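Local coordinates for protein citrate lyase (Yersinia pestis, PDB 3QLL) that probably acts as a magnesium-dependent lyase resembling the citrate lyase beta subunit, at residues A[46-51]-A[130-135]; A[175-180]-A[218-223]; A[186-191]-A[211-216]; A[215-218]-A[223-226]; A[240-245]-A[251-256]. All coordinates share one frame; numbering follows the deposited sequence.

Interaction 1 of 5, residues A[46-51]-A[130-135]; sequences RSWLFT and PDYLVL
Trp-48 turns the edge of its six-membered ring toward one face of the Tyr-132 ring. This is an edge-to-face aromatic pair, with ring centroids 5.2 Å apart and planes inclined at 58°. One atom does the touching: Trp-48 CH2 stands over the centre of the tyrosine ring, 4.0 Å from Tyr-132 CD2. The side chains cross at about a right angle. In both residues CG lies beside the backbone N (chi1 -66° in Trp-48, -65° in Tyr-132), and this torsion sets each ring in the barrel interior where the two meet. The polar ends are held elsewhere. Trp-48 NE1 bonds to Thr-45 OG1, and Tyr-132 OH to Thr-42 OG1, which limits how either ring can shift. Ile-161 of strand 159-164 packs against both rings. Strands 47-52 and 132-135 are not neighbours in the sheet, so the two rings meet across the inside of the closed parallel barrel. Side chains that meet in this way inside the strands form the core of a beta/alpha (TIM-type) barrel, the fold of the HpcH/HpaI aldolase and citrate lyase family.

Interaction 2 of 5, residues A[175-180]-A[218-223]; sequences SIAAAT and AMNGIP
The side-chain amide of Asn-220 lies against Ala-177, and its ND2 is hydrogen-bonded to Ala-216 O, one turn back in its own helix. This bond limits rotation of the amide. No hydrogen bond joins the two segments. Asn-220 CG is 3.1 Å from Ala-177 O, and Asn-220 ND2 comes within 3.4 Å of Ala-177 O at a poor angle. The two ends of the amide meet different residues. Asn-220 ND2 sits 3.2 Å from Ala-177 CB, while Asn-220 OD1 is 3.4 Å from Ala-178 CB. With CG beside the backbone N (chi1 -74°), the amide is carried toward the end of helix 173-177. Helix 203-220 ends here in a Schellman motif. Gly-221 has positive phi (74°), and the chain then turns toward strand 224-226 of the beta/alpha barrel. The contact thus brings together the C-terminal ends of two helices on the outside of that barrel. Deeper in, Ile-222 CD1 packs 4.4 Å from Ala-177 CB. Ala-177 is buried and also touches Leu-186 of strand 183-188. Ala-178 is exposed, so the OD1 end of the amide meets the more open part of the contact. Nearby, selenomethionine Met-219 packs on Asn-171 of the second subunit.

Interaction 3 of 5, residues A[186-191]-A[211-216]; sequences LIFGAA and ARLVSA
In this beta/alpha barrel, strand 183-188 is covered on its outer side by helix 203-220. Strand 186-188 and helix 211-216 run antiparallel, at 173°, with axes 9.7 Å apart at closest approach. Leu-213 carries the contact from the helix. Its CG lies opposite the backbone N (chi1 172°), and its two methyls divide between strand residues. The CD1 methyl of Leu-213 is 3.7 Å from Leu-186 CD1 and also meets Leu-186 CB. The strand residue between, Ile-187, directs its CB away from the helix and packs on Ile-225 inside the barrel. Its side chain lies about 7 Å from that of Arg-107, a predicted substrate-binding residue. The Phe-188 side chain lies about 7 Å from that of Glu-165, predicted to bind substrate and magnesium. After Phe-188 comes Gly-189, the N-cap of helix 190-197, and Ala-190 N lies over one face of the Phe-188 ring, offset toward the rim. Val-173 and Phe-250 also pack on Leu-213. The second methyl, Leu-213 CD2, meets Phe-188 CB at 3.7 Å and approaches the phenyl ring obliquely, near Phe-188 CD1.

Interaction 4 of 5, residues A[215-218]-A[223-226]; sequences SACA and PAID
Cys-217 packs against Ala-224 where helix 203-220 leads into strand 224-226, the next strand of the beta/alpha barrel. The chain reverses between them, so the last turns of the helix lie on the outer side of the strand that follows. The tight part is small and buried: Cys-217 CB and SG against Pro-223 O and Ala-224. Cys-217 CB makes ordinary van der Waals contacts, 4.0 Å from Ala-224 N and 4.1 Å from Ala-224 CB. The two CA atoms, of Cys-217 and Ala-224, are 5.8 Å apart, a close approach that suits such small side chains. Pro-223 joins through its backbone, and its CB points away from the helix. Leu-186 and Ile-222 also pack on Cys-217. No hydrogen bond joins the two segments. The other side of the helix differs. Ala-218 is partly exposed and does not touch 223-226; it packs on Asp-196 of the second subunit, while Ser-215 packs on Val-167 of that subunit. Along the strand Ile-225 turns away from the helix, and Asp-226 forms salt bridges with Lys-253 and Arg-210. With chi1 at -70°, Cys-217 SG stands beside its own backbone N and touches loop residue Pro-223 at O (3.8 Å) and strand residue Ala-224 at CB (3.9 Å).

Interaction 5 of 5, residues A[240-245]-A[251-256]; sequences SETLRA and SAKAAI
The ionic part of this contact is a salt bridge from Lys-253 NZ to Glu-241 OE1. The modelled separation of 2.4 Å is very short, and at this resolution the exact value is doubtful. Glu-241 reaches the lysine with an extended chain, its CG anti to the backbone N (chi1 -175°). Lys-253 is extended too as far as CE, then bends at its last torsion (chi4 67°), which turns NZ toward the carboxylate. Glu-241 and Lys-253 run nearly perpendicular to each other. Lys-253 NZ has two more partners, a salt bridge to Asp-226 OD2 and a hydrogen bond to Ala-227 O. The buried ammonium group is therefore close to three oxygens, though the Glu-241 distance is doubtful, and the two carboxylates would tend to stabilise its positive charge.

The rest is van der Waals packing of the lysine's methylene chain against Thr-242. Thr-242 OG1 is 3.3 Å from Lys-253 CD, and the methyl Thr-242 CG2 is 4.1 Å from the same carbon. The threonine hydroxyl bonds to Leu-238 O in its own helix, one turn back.

The contact lies within the beta-alpha-beta unit of strand 224-226, helix 235-248 and strand 252-255. Helix 235-248 covers the outer side of strand 252-255. That last strand pairs with 224-226 and with 47-52, which closes the barrel.

Overall arrangement
All five interactions belong to one parallel beta/alpha barrel. Interaction 1 lies inside it and is aromatic, linking strands that are not neighbours. Interactions 3, 4 and 5 join strands to outer helices. Interactions 3 and 4 are buried and apolar and share helix 203-220, which packs on neighbouring strands 183-188 and 224-226. Interaction 5 is also largely buried but ionic, and Asp-226 of interaction 4 shares its lysine. Interaction 2 is the partly exposed one, between helix ends, and uses the same helix 203-220. Strand 252-255 of interaction 5 pairs with strand 47-52 of interaction 1. Interactions 2, 3 and 4 all adjoin the second subunit.

Interaction 1 of 5, residues A[46-51]-A[130-135]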
loop_
_atom_site.group_PDB
_atom_site.type_symbol
_atom_site.label_atom_id
_atom_site.label_comp_id
_atom_site.label_asym_id
_atom_site.label_seq_id
_atom_site.Cartn_x
_atom_site.Cartn_y
_atom_site.Cartn_z
ATOM N N ARG A 46 14.473 19.263 11.234
ATOM C CA ARG A 46 13.030 19.387 11.034
ATOM C C ARG A 46 12.756 20.007 9.662
ATOM O O ARG A 46 11.766 19.657 9.003
ATOM C CB ARG A 46 12.392 20.261 12.119
ATOM C CG ARG A 46 12.612 19.789 13.534
ATOM C CD ARG A 46 12.546 20.917 14.532
ATOM N NE ARG A 46 13.516 21.968 14.225
ATOM C CZ ARG A 46 13.593 23.137 14.868
ATOM N NH1 ARG A 46 12.747 23.415 15.863
ATOM N NH2 ARG A 46 14.514 24.030 14.511
ATOM N N SER A 47 13.591 20.976 9.281
ATOM C CA SER A 47 13.414 21.732 8.040
ATOM C C SER A 47 14.606 21.615 7.089
ATOM O O SER A 47 15.741 21.849 7.470
ATOM C CB SER A 47 13.155 23.224 8.346
ATOM O OG SER A 47 14.005 23.697 9.377
ATOM N N TRP A 48 14.324 21.282 5.850
ATOM C CA TRP A 48 15.331 21.262 4.802
ATOM C C TRP A 48 14.966 22.249 3.703
ATOM O O TRP A 48 13.959 22.075 3.018
ATOM C CB TRP A 48 15.466 19.852 4.207
ATOM C CG TRP A 48 16.008 18.863 5.181
ATOM C CD1 TRP A 48 15.437 18.482 6.367
ATOM C CD2 TRP A 48 17.198 18.087 5.047
ATOM N NE1 TRP A 48 16.204 17.540 6.983
ATOM C CE2 TRP A 48 17.286 17.257 6.192
ATOM C CE3 TRP A 48 18.189 17.991 4.062
ATOM C CZ2 TRP A 48 18.343 16.364 6.400
ATOM C CZ3 TRP A 48 19.247 17.108 4.268
ATOM C CH2 TRP A 48 19.314 16.301 5.424
ATOM N N LEU A 49 15.780 23.274 3.523
ATOM C CA LEU A 49 15.450 24.346 2.577
ATOM C C LEU A 49 16.261 24.239 1.307
ATOM O O LEU A 49 17.496 24.342 1.345
ATOM C CB LEU A 49 15.669 25.706 3.207
ATOM C CG LEU A 49 15.334 26.922 2.349
ATOM C CD1 LEU A 49 13.854 27.059 1.874
ATOM C CD2 LEU A 49 15.773 28.127 3.157
ATOM N N PHE A 50 15.557 24.093 0.185
ATOM C CA PHE A 50 16.183 24.108 -1.137
ATOM C C PHE A 50 16.437 25.555 -1.534
ATOM O O PHE A 50 15.519 26.352 -1.566
ATOM C CB PHE A 50 15.290 23.443 -2.198
ATOM C CG PHE A 50 15.224 21.953 -2.118
ATOM C CD1 PHE A 50 16.270 21.168 -2.598
ATOM C CD2 PHE A 50 14.094 21.317 -1.594
ATOM C CE1 PHE A 50 16.200 19.788 -2.540
ATOM C CE2 PHE A 50 14.019 19.925 -1.544
ATOM C CZ PHE A 50 15.075 19.166 -2.013
ATOM N N THR A 51 17.687 25.886 -1.827
ATOM C CA THR A 51 17.967 27.142 -2.504
ATOM C C THR A 51 18.908 26.917 -3.695
ATOM O O THR A 51 19.953 26.261 -3.575
ATOM C CB THR A 51 18.597 28.188 -1.526
ATOM O OG1 THR A 51 19.709 27.610 -0.827
ATOM C CG2 THR A 51 17.570 28.619 -0.504
ATOM N N PRO A 130 29.991 18.511 0.809
ATOM C CA PRO A 130 28.959 18.935 1.758
ATOM C C PRO A 130 28.759 17.880 2.824
ATOM O O PRO A 130 29.222 16.755 2.646
ATOM C CB PRO A 130 27.703 19.015 0.890
ATOM C CG PRO A 130 27.933 17.923 -0.141
ATOM C CD PRO A 130 29.421 17.970 -0.438
ATOM N N ASP A 131 28.091 18.241 3.907
ATOM C CA ASP A 131 27.752 17.259 4.915
ATOM C C ASP A 131 26.762 16.222 4.391
ATOM O O ASP A 131 26.776 15.076 4.811
ATOM C CB ASP A 131 27.167 17.948 6.148
ATOM C CG ASP A 131 28.036 19.071 6.635
ATOM O OD1 ASP A 131 29.185 18.784 7.021
ATOM O OD2 ASP A 131 27.596 20.238 6.576
ATOM N N TYR A 132 25.866 16.654 3.503
ATOM C CA TYR A 132 24.853 15.809 2.913
ATOM C C TYR A 132 24.891 15.949 1.421
ATOM O O TYR A 132 24.826 17.053 0.897
ATOM C CB TYR A 132 23.457 16.167 3.420
ATOM C CG TYR A 132 23.251 15.913 4.878
ATOM C CD1 TYR A 132 23.141 14.614 5.376
ATOM C CD2 TYR A 132 23.211 16.969 5.777
ATOM C CE1 TYR A 132 22.955 14.392 6.724
ATOM C CE2 TYR A 132 23.035 16.762 7.129
ATOM C CZ TYR A 132 22.907 15.473 7.599
ATOM O OH TYR A 132 22.722 15.283 8.945
ATOM N N LEU A 133 25.014 14.830 0.727
ATOM C CA LEU A 133 24.898 14.816 -0.705
ATOM C C LEU A 133 23.506 14.306 -1.055
ATOM O O LEU A 133 23.169 13.174 -0.758
ATOM C CB LEU A 133 25.959 13.907 -1.323
ATOM C CG LEU A 133 25.961 14.107 -2.838
ATOM C CD1 LEU A 133 26.167 15.589 -3.160
ATOM C CD2 LEU A 133 26.973 13.240 -3.538
ATOM N N VAL A 134 22.690 15.148 -1.667
ATOM C CA VAL A 134 21.307 14.802 -1.972
ATOM C C VAL A 134 21.195 14.352 -3.431
ATOM O O VAL A 134 21.514 15.093 -4.344
ATOM C CB VAL A 134 20.333 15.995 -1.692
ATOM C CG1 VAL A 134 18.886 15.610 -1.940
ATOM C CG2 VAL A 134 20.510 16.486 -0.268
ATOM N N LEU A 135 20.812 13.096 -3.631
ATOM C CA LEU A 135 20.749 12.516 -4.962
ATOM C C LEU A 135 19.305 12.402 -5.465
ATOM O O LEU A 135 18.511 11.644 -4.890
ATOM C CB LEU A 135 21.407 11.139 -4.961
ATOM C CG LEU A 135 21.382 10.479 -6.339
ATOM C CD1 LEU A 135 22.343 11.254 -7.258
ATOM C CD2 LEU A 135 21.699 8.965 -6.259
#

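Interaction 2 of 5, residues A[175-180]-A[218-223]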
loop_
_atom_site.group_PDB
_atom_site.type_symbol
_atom_site.label_atom_id
_atom_site.label_comp_id
_atom_site.label_asym_id
_atom_site.label_seq_id
_atom_site.Cartn_x
_atom_site.Cartn_y
_atom_site.Cartn_z
ATOM N N SER A 175 14.896 -1.769 -0.685
ATOM C CA SER A 175 16.303 -2.037 -0.928
ATOM C C SER A 175 17.169 -0.763 -0.921
ATOM O O SER A 175 18.341 -0.864 -0.558
ATOM C CB SER A 175 16.487 -2.842 -2.229
ATOM O OG SER A 175 16.359 -2.108 -3.419
ATOM N N ILE A 176 16.631 0.380 -1.368
ATOM C CA ILE A 176 17.317 1.690 -1.299
ATOM C C ILE A 176 17.614 2.143 0.142
ATOM O O ILE A 176 18.684 2.681 0.426
ATOM C CB ILE A 176 16.489 2.780 -2.041
ATOM C CG1 ILE A 176 16.530 2.486 -3.538
ATOM C CG2 ILE A 176 16.978 4.204 -1.697
ATOM C CD1 ILE A 176 15.488 3.237 -4.367
ATOM N N ALA A 177 16.611 2.022 1.015
ATOM C CA ALA A 177 16.738 2.419 2.435
ATOM C C ALA A 177 17.752 1.556 3.187
ATOM O O ALA A 177 18.315 1.998 4.169
ATOM C CB ALA A 177 15.384 2.385 3.136
ATOM N N ALA A 178 18.046 0.372 2.649
ATOM C CA ALA A 178 18.972 -0.557 3.267
ATOM C C ALA A 178 20.324 -0.557 2.514
ATOM O O ALA A 178 21.207 -1.403 2.779
ATOM C CB ALA A 178 18.369 -1.971 3.299
ATOM N N ALA A 179 20.482 0.378 1.581
ATOM C CA ALA A 179 21.605 0.290 0.610
ATOM C C ALA A 179 23.012 0.437 1.201
ATOM O O ALA A 179 23.955 -0.131 0.683
ATOM C CB ALA A 179 21.405 1.323 -0.520
ATOM N N THR A 180 23.179 1.407 2.086
ATOM C CA THR A 180 24.467 1.683 2.734
ATOM C C THR A 180 24.263 2.422 4.051
ATOM O O THR A 180 23.352 3.226 4.158
ATOM C CB THR A 180 25.399 2.480 1.771
ATOM O OG1 THR A 180 26.524 2.959 2.504
ATOM C CG2 THR A 180 24.693 3.677 1.243
ATOM N N ALA A 218 11.968 3.771 8.673
ATOM C CA ALA A 218 11.867 3.320 10.072
ATOM C C ALA A 218 12.569 1.997 10.318
ATOM O O ALA A 218 13.162 1.765 11.365
ATOM C CB ALA A 218 10.390 3.218 10.486
HETATM N N MSE A 219 12.488 1.139 9.317
HETATM C CA MSE A 219 13.114 -0.165 9.286
HETATM C C MSE A 219 14.660 -0.084 9.257
HETATM O O MSE A 219 15.361 -0.971 9.717
HETATM C CB MSE A 219 12.641 -0.813 7.997
HETATM C CG MSE A 219 13.418 -2.004 7.591
HETATM SE SE MSE A 219 12.585 -3.441 8.581
HETATM C CE MSE A 219 11.784 -4.352 7.086
ATOM N N ASN A 220 15.178 1.004 8.715
ATOM C CA ASN A 220 16.617 1.156 8.550
ATOM C C ASN A 220 17.221 2.214 9.465
ATOM O O ASN A 220 18.423 2.520 9.373
ATOM C CB ASN A 220 16.952 1.448 7.073
ATOM C CG ASN A 220 16.819 0.236 6.224
ATOM O OD1 ASN A 220 17.629 -0.686 6.312
ATOM N ND2 ASN A 220 15.749 0.181 5.442
ATOM N N GLY A 221 16.398 2.744 10.365
ATOM C CA GLY A 221 16.864 3.659 11.378
ATOM C C GLY A 221 17.174 5.044 10.806
ATOM O O GLY A 221 18.053 5.749 11.317
ATOM N N ILE A 222 16.478 5.448 9.741
ATOM C CA ILE A 222 16.685 6.794 9.179
ATOM C C ILE A 222 15.379 7.592 9.115
ATOM O O ILE A 222 14.295 7.025 8.946
ATOM C CB ILE A 222 17.327 6.732 7.730
ATOM C CG1 ILE A 222 16.364 6.069 6.734
ATOM C CG2 ILE A 222 18.714 6.028 7.747
ATOM C CD1 ILE A 222 16.976 5.772 5.378
ATOM N N PRO A 223 15.484 8.930 9.161
ATOM C CA PRO A 223 14.277 9.753 9.083
ATOM C C PRO A 223 13.722 9.794 7.669
ATOM O O PRO A 223 14.498 9.688 6.688
ATOM C CB PRO A 223 14.753 11.138 9.484
ATOM C CG PRO A 223 16.191 11.148 9.178
ATOM C CD PRO A 223 16.700 9.742 9.275
#

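Interaction 3 of 5, residues A[186-191]-A[211-216]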
loop_
_atom_site.group_PDB
_atom_site.type_symbol
_atom_site.label_atom_id
_atom_site.label_comp_id
_atom_site.label_asym_id
_atom_site.label_seq_id
_atom_site.Cartn_x
_atom_site.Cartn_y
_atom_site.Cartn_z
ATOM N N LEU A 186 15.730 9.779 3.666
ATOM C CA LEU A 186 15.131 9.849 2.343
ATOM C C LEU A 186 14.082 10.990 2.280
ATOM O O LEU A 186 13.214 11.106 3.152
ATOM C CB LEU A 186 14.481 8.520 1.995
ATOM C CG LEU A 186 15.423 7.336 1.780
ATOM C CD1 LEU A 186 14.614 6.054 1.595
ATOM C CD2 LEU A 186 16.353 7.584 0.544
ATOM N N ILE A 187 14.128 11.762 1.209
ATOM C CA ILE A 187 13.152 12.783 0.943
ATOM C C ILE A 187 12.099 12.229 -0.053
ATOM O O ILE A 187 12.433 11.464 -0.959
ATOM C CB ILE A 187 13.817 14.065 0.347
ATOM C CG1 ILE A 187 14.820 14.654 1.338
ATOM C CG2 ILE A 187 12.782 15.105 -0.018
ATOM C CD1 ILE A 187 15.714 15.706 0.748
ATOM N N PHE A 188 10.819 12.510 0.196
ATOM C CA PHE A 188 9.755 12.168 -0.749
ATOM C C PHE A 188 9.677 13.231 -1.807
ATOM O O PHE A 188 9.644 14.433 -1.503
ATOM C CB PHE A 188 8.419 12.095 -0.037
ATOM C CG PHE A 188 7.270 11.615 -0.902
ATOM C CD1 PHE A 188 7.353 10.412 -1.596
ATOM C CD2 PHE A 188 6.087 12.349 -0.978
ATOM C CE1 PHE A 188 6.285 9.947 -2.369
ATOM C CE2 PHE A 188 5.007 11.890 -1.759
ATOM C CZ PHE A 188 5.107 10.692 -2.451
ATOM N N GLY A 189 9.628 12.831 -3.066
ATOM C CA GLY A 189 9.450 13.845 -4.104
ATOM C C GLY A 189 8.026 13.775 -4.658
ATOM O O GLY A 189 7.804 13.159 -5.720
ATOM N N ALA A 190 7.073 14.399 -3.958
ATOM C CA ALA A 190 5.639 14.298 -4.307
ATOM C C ALA A 190 5.331 14.762 -5.740
ATOM O O ALA A 190 4.638 14.052 -6.477
ATOM C CB ALA A 190 4.764 15.066 -3.287
ATOM N N ALA A 191 5.872 15.896 -6.151
ATOM C CA ALA A 191 5.520 16.475 -7.466
ATOM C C ALA A 191 5.960 15.540 -8.626
ATOM O O ALA A 191 5.220 15.359 -9.577
ATOM C CB ALA A 191 6.113 17.887 -7.636
ATOM N N ALA A 211 3.363 6.228 2.944
ATOM C CA ALA A 211 3.387 5.255 4.009
ATOM C C ALA A 211 4.492 4.217 3.748
ATOM O O ALA A 211 5.204 3.839 4.671
ATOM C CB ALA A 211 2.011 4.591 4.188
ATOM N N ARG A 212 4.655 3.816 2.489
ATOM C CA ARG A 212 5.699 2.874 2.105
ATOM C C ARG A 212 7.082 3.482 2.287
ATOM O O ARG A 212 8.020 2.789 2.689
ATOM C CB ARG A 212 5.501 2.396 0.663
ATOM C CG ARG A 212 6.236 1.128 0.381
ATOM C CD ARG A 212 5.947 0.548 -0.989
ATOM N NE ARG A 212 6.942 -0.453 -1.365
ATOM C CZ ARG A 212 7.040 -0.931 -2.588
ATOM N NH1 ARG A 212 6.190 -0.490 -3.500
ATOM N NH2 ARG A 212 7.960 -1.841 -2.888
ATOM N N LEU A 213 7.220 4.776 2.005
ATOM C CA LEU A 213 8.518 5.405 2.218
ATOM C C LEU A 213 8.889 5.455 3.707
ATOM O O LEU A 213 9.982 5.003 4.092
ATOM C CB LEU A 213 8.550 6.804 1.620
ATOM C CG LEU A 213 9.807 7.611 1.977
ATOM C CD1 LEU A 213 11.038 6.930 1.412
ATOM C CD2 LEU A 213 9.718 9.025 1.457
ATOM N N VAL A 214 7.951 5.906 4.541
ATOM C CA VAL A 214 8.186 6.028 5.986
ATOM C C VAL A 214 8.541 4.652 6.587
ATOM O O VAL A 214 9.515 4.520 7.324
ATOM C CB VAL A 214 6.949 6.636 6.706
ATOM C CG1 VAL A 214 7.092 6.560 8.216
ATOM C CG2 VAL A 214 6.776 8.060 6.287
ATOM N N SER A 215 7.785 3.624 6.221
ATOM C CA SER A 215 8.061 2.267 6.688
ATOM C C SER A 215 9.508 1.782 6.396
ATOM O O SER A 215 10.158 1.216 7.242
ATOM C CB SER A 215 7.046 1.292 6.085
ATOM O OG SER A 215 7.425 -0.034 6.368
ATOM N N ALA A 216 9.991 2.039 5.195
ATOM C CA ALA A 216 11.318 1.649 4.752
ATOM C C ALA A 216 12.396 2.392 5.541
ATOM O O ALA A 216 13.384 1.791 6.005
ATOM C CB ALA A 216 11.470 1.892 3.232
#

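Interaction 4 of 5, residues A[215-218]-A[223-226]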
loop_
_atom_site.group_PDB
_atom_site.type_symbol
_atom_site.label_atom_id
_atom_site.label_comp_id
_atom_site.label_asym_id
_atom_site.label_seq_id
_atom_site.Cartn_x
_atom_site.Cartn_y
_atom_site.Cartn_z
ATOM N N SER A 215 7.785 3.624 6.221
ATOM C CA SER A 215 8.061 2.267 6.688
ATOM C C SER A 215 9.508 1.782 6.396
ATOM O O SER A 215 10.158 1.216 7.242
ATOM C CB SER A 215 7.046 1.292 6.085
ATOM O OG SER A 215 7.425 -0.034 6.368
ATOM N N ALA A 216 9.991 2.039 5.195
ATOM C CA ALA A 216 11.318 1.649 4.752
ATOM C C ALA A 216 12.396 2.392 5.541
ATOM O O ALA A 216 13.384 1.791 6.005
ATOM C CB ALA A 216 11.470 1.892 3.232
ATOM N N CYS A 217 12.158 3.681 5.764
ATOM C CA CYS A 217 13.024 4.507 6.617
ATOM C C CYS A 217 13.130 3.995 8.046
ATOM O O CYS A 217 14.259 3.785 8.555
ATOM C CB CYS A 217 12.533 5.976 6.612
ATOM S SG CYS A 217 12.877 6.723 4.933
ATOM N N ALA A 218 11.968 3.771 8.673
ATOM C CA ALA A 218 11.867 3.320 10.072
ATOM C C ALA A 218 12.569 1.997 10.318
ATOM O O ALA A 218 13.162 1.765 11.365
ATOM C CB ALA A 218 10.390 3.218 10.486
ATOM N N PRO A 223 15.484 8.930 9.161
ATOM C CA PRO A 223 14.277 9.753 9.083
ATOM C C PRO A 223 13.722 9.794 7.669
ATOM O O PRO A 223 14.498 9.688 6.688
ATOM C CB PRO A 223 14.753 11.138 9.484
ATOM C CG PRO A 223 16.191 11.148 9.178
ATOM C CD PRO A 223 16.700 9.742 9.275
ATOM N N ALA A 224 12.393 9.873 7.570
ATOM C CA ALA A 224 11.700 10.187 6.323
ATOM C C ALA A 224 11.484 11.686 6.262
ATOM O O ALA A 224 11.054 12.306 7.244
ATOM C CB ALA A 224 10.392 9.473 6.257
ATOM N N ILE A 225 11.851 12.290 5.144
ATOM C CA ILE A 225 11.655 13.712 4.997
ATOM C C ILE A 225 10.595 14.034 3.963
ATOM O O ILE A 225 10.771 13.726 2.786
ATOM C CB ILE A 225 12.955 14.408 4.611
ATOM C CG1 ILE A 225 14.055 14.045 5.618
ATOM C CG2 ILE A 225 12.735 15.919 4.531
ATOM C CD1 ILE A 225 15.441 14.240 5.080
ATOM N N ASP A 226 9.529 14.708 4.396
ATOM C CA ASP A 226 8.433 15.006 3.490
ATOM C C ASP A 226 8.818 16.015 2.391
ATOM O O ASP A 226 9.714 16.877 2.567
ATOM C CB ASP A 226 7.200 15.499 4.260
ATOM C CG ASP A 226 5.926 15.478 3.403
ATOM O OD1 ASP A 226 5.854 14.689 2.413
ATOM O OD2 ASP A 226 4.995 16.242 3.737
#

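Interaction 5 of 5, residues A[240-245]-A[251-256]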
loop_
_atom_site.group_PDB
_atom_site.type_symbol
_atom_site.label_atom_id
_atom_site.label_comp_id
_atom_site.label_asym_id
_atom_site.label_seq_id
_atom_site.Cartn_x
_atom_site.Cartn_y
_atom_site.Cartn_z
ATOM N N SER A 240 -1.460 21.887 7.465
ATOM C CA SER A 240 -2.207 20.661 7.350
ATOM C C SER A 240 -1.316 19.503 6.841
ATOM O O SER A 240 -1.329 18.406 7.429
ATOM C CB SER A 240 -3.410 20.859 6.443
ATOM O OG SER A 240 -4.128 19.652 6.292
ATOM N N GLU A 241 -0.574 19.744 5.745
ATOM C CA GLU A 241 0.300 18.724 5.144
ATOM C C GLU A 241 1.403 18.317 6.123
ATOM O O GLU A 241 1.727 17.092 6.268
ATOM C CB GLU A 241 0.897 19.191 3.795
ATOM C CG GLU A 241 1.711 18.110 3.087
ATOM C CD GLU A 241 2.109 18.454 1.633
ATOM O OE1 GLU A 241 3.288 18.792 1.380
ATOM O OE2 GLU A 241 1.219 18.362 0.738
ATOM N N THR A 242 1.959 19.318 6.805
ATOM C CA THR A 242 3.031 19.068 7.763
ATOM C C THR A 242 2.577 18.165 8.934
ATOM O O THR A 242 3.242 17.190 9.282
ATOM C CB THR A 242 3.600 20.418 8.319
ATOM O OG1 THR A 242 3.936 21.267 7.218
ATOM C CG2 THR A 242 4.829 20.210 9.159
ATOM N N LEU A 243 1.402 18.454 9.478
ATOM C CA LEU A 243 0.802 17.649 10.531
ATOM C C LEU A 243 0.488 16.209 10.090
ATOM O O LEU A 243 0.749 15.248 10.821
ATOM C CB LEU A 243 -0.468 18.330 11.031
ATOM C CG LEU A 243 -0.236 19.480 12.010
ATOM C CD1 LEU A 243 -1.551 20.221 12.313
ATOM C CD2 LEU A 243 0.478 19.019 13.279
ATOM N N ARG A 244 -0.114 16.075 8.910
ATOM C CA ARG A 244 -0.383 14.760 8.312
ATOM C C ARG A 244 0.904 13.962 8.166
ATOM O O ARG A 244 0.929 12.758 8.462
ATOM C CB ARG A 244 -1.060 14.898 6.945
ATOM C CG ARG A 244 -2.554 15.125 7.028
ATOM C CD ARG A 244 -3.219 15.160 5.638
ATOM N NE ARG A 244 -4.247 14.128 5.504
ATOM C CZ ARG A 244 -5.241 14.160 4.618
ATOM N NH1 ARG A 244 -5.331 15.165 3.754
ATOM N NH2 ARG A 244 -6.137 13.178 4.578
ATOM N N ALA A 245 1.964 14.635 7.712
ATOM C CA ALA A 245 3.267 13.985 7.526
ATOM C C ALA A 245 3.827 13.528 8.871
ATOM O O ALA A 245 4.334 12.396 9.032
ATOM C CB ALA A 245 4.229 14.907 6.833
ATOM N N SER A 251 9.804 12.834 9.996
ATOM C CA SER A 251 10.496 13.514 11.087
ATOM C C SER A 251 10.801 14.921 10.664
ATOM O O SER A 251 11.203 15.744 11.489
ATOM C CB SER A 251 11.828 12.802 11.411
ATOM O OG SER A 251 11.620 11.426 11.694
ATOM N N ALA A 252 10.659 15.187 9.368
ATOM C CA ALA A 252 11.032 16.482 8.834
ATOM C C ALA A 252 10.319 16.727 7.540
ATOM O O ALA A 252 9.788 15.809 6.946
ATOM C CB ALA A 252 12.532 16.582 8.646
ATOM N N LYS A 253 10.402 17.953 7.057
ATOM C CA LYS A 253 9.762 18.321 5.811
ATOM C C LYS A 253 10.612 19.356 5.044
ATOM O O LYS A 253 11.154 20.299 5.635
ATOM C CB LYS A 253 8.346 18.871 6.085
ATOM C CG LYS A 253 7.539 19.282 4.871
ATOM C CD LYS A 253 6.089 19.617 5.265
ATOM C CE LYS A 253 5.230 19.996 4.045
ATOM N NZ LYS A 253 5.006 18.855 3.109
ATOM N N ALA A 254 10.714 19.163 3.729
ATOM C CA ALA A 254 11.449 20.087 2.879
ATOM C C ALA A 254 10.666 21.359 2.614
ATOM O O ALA A 254 9.449 21.458 2.868
ATOM C CB ALA A 254 11.836 19.415 1.552
ATOM N N ALA A 255 11.343 22.324 2.018
ATOM C CA ALA A 255 10.739 23.627 1.826
ATOM C C ALA A 255 11.389 24.255 0.614
ATOM O O ALA A 255 12.521 23.943 0.291
ATOM C CB ALA A 255 10.918 24.510 3.081
ATOM N N ILE A 256 10.685 25.171 -0.033
ATOM C CA ILE A 256 11.206 25.767 -1.250
ATOM C C ILE A 256 11.163 27.278 -1.104
ATOM O O ILE A 256 11.483 27.996 -2.040
ATOM C CB ILE A 256 10.405 25.316 -2.511
ATOM C CG1 ILE A 256 8.949 25.005 -2.164
ATOM C CG2 ILE A 256 11.037 24.084 -3.134
ATOM C CD1 ILE A 256 8.073 26.211 -2.017
#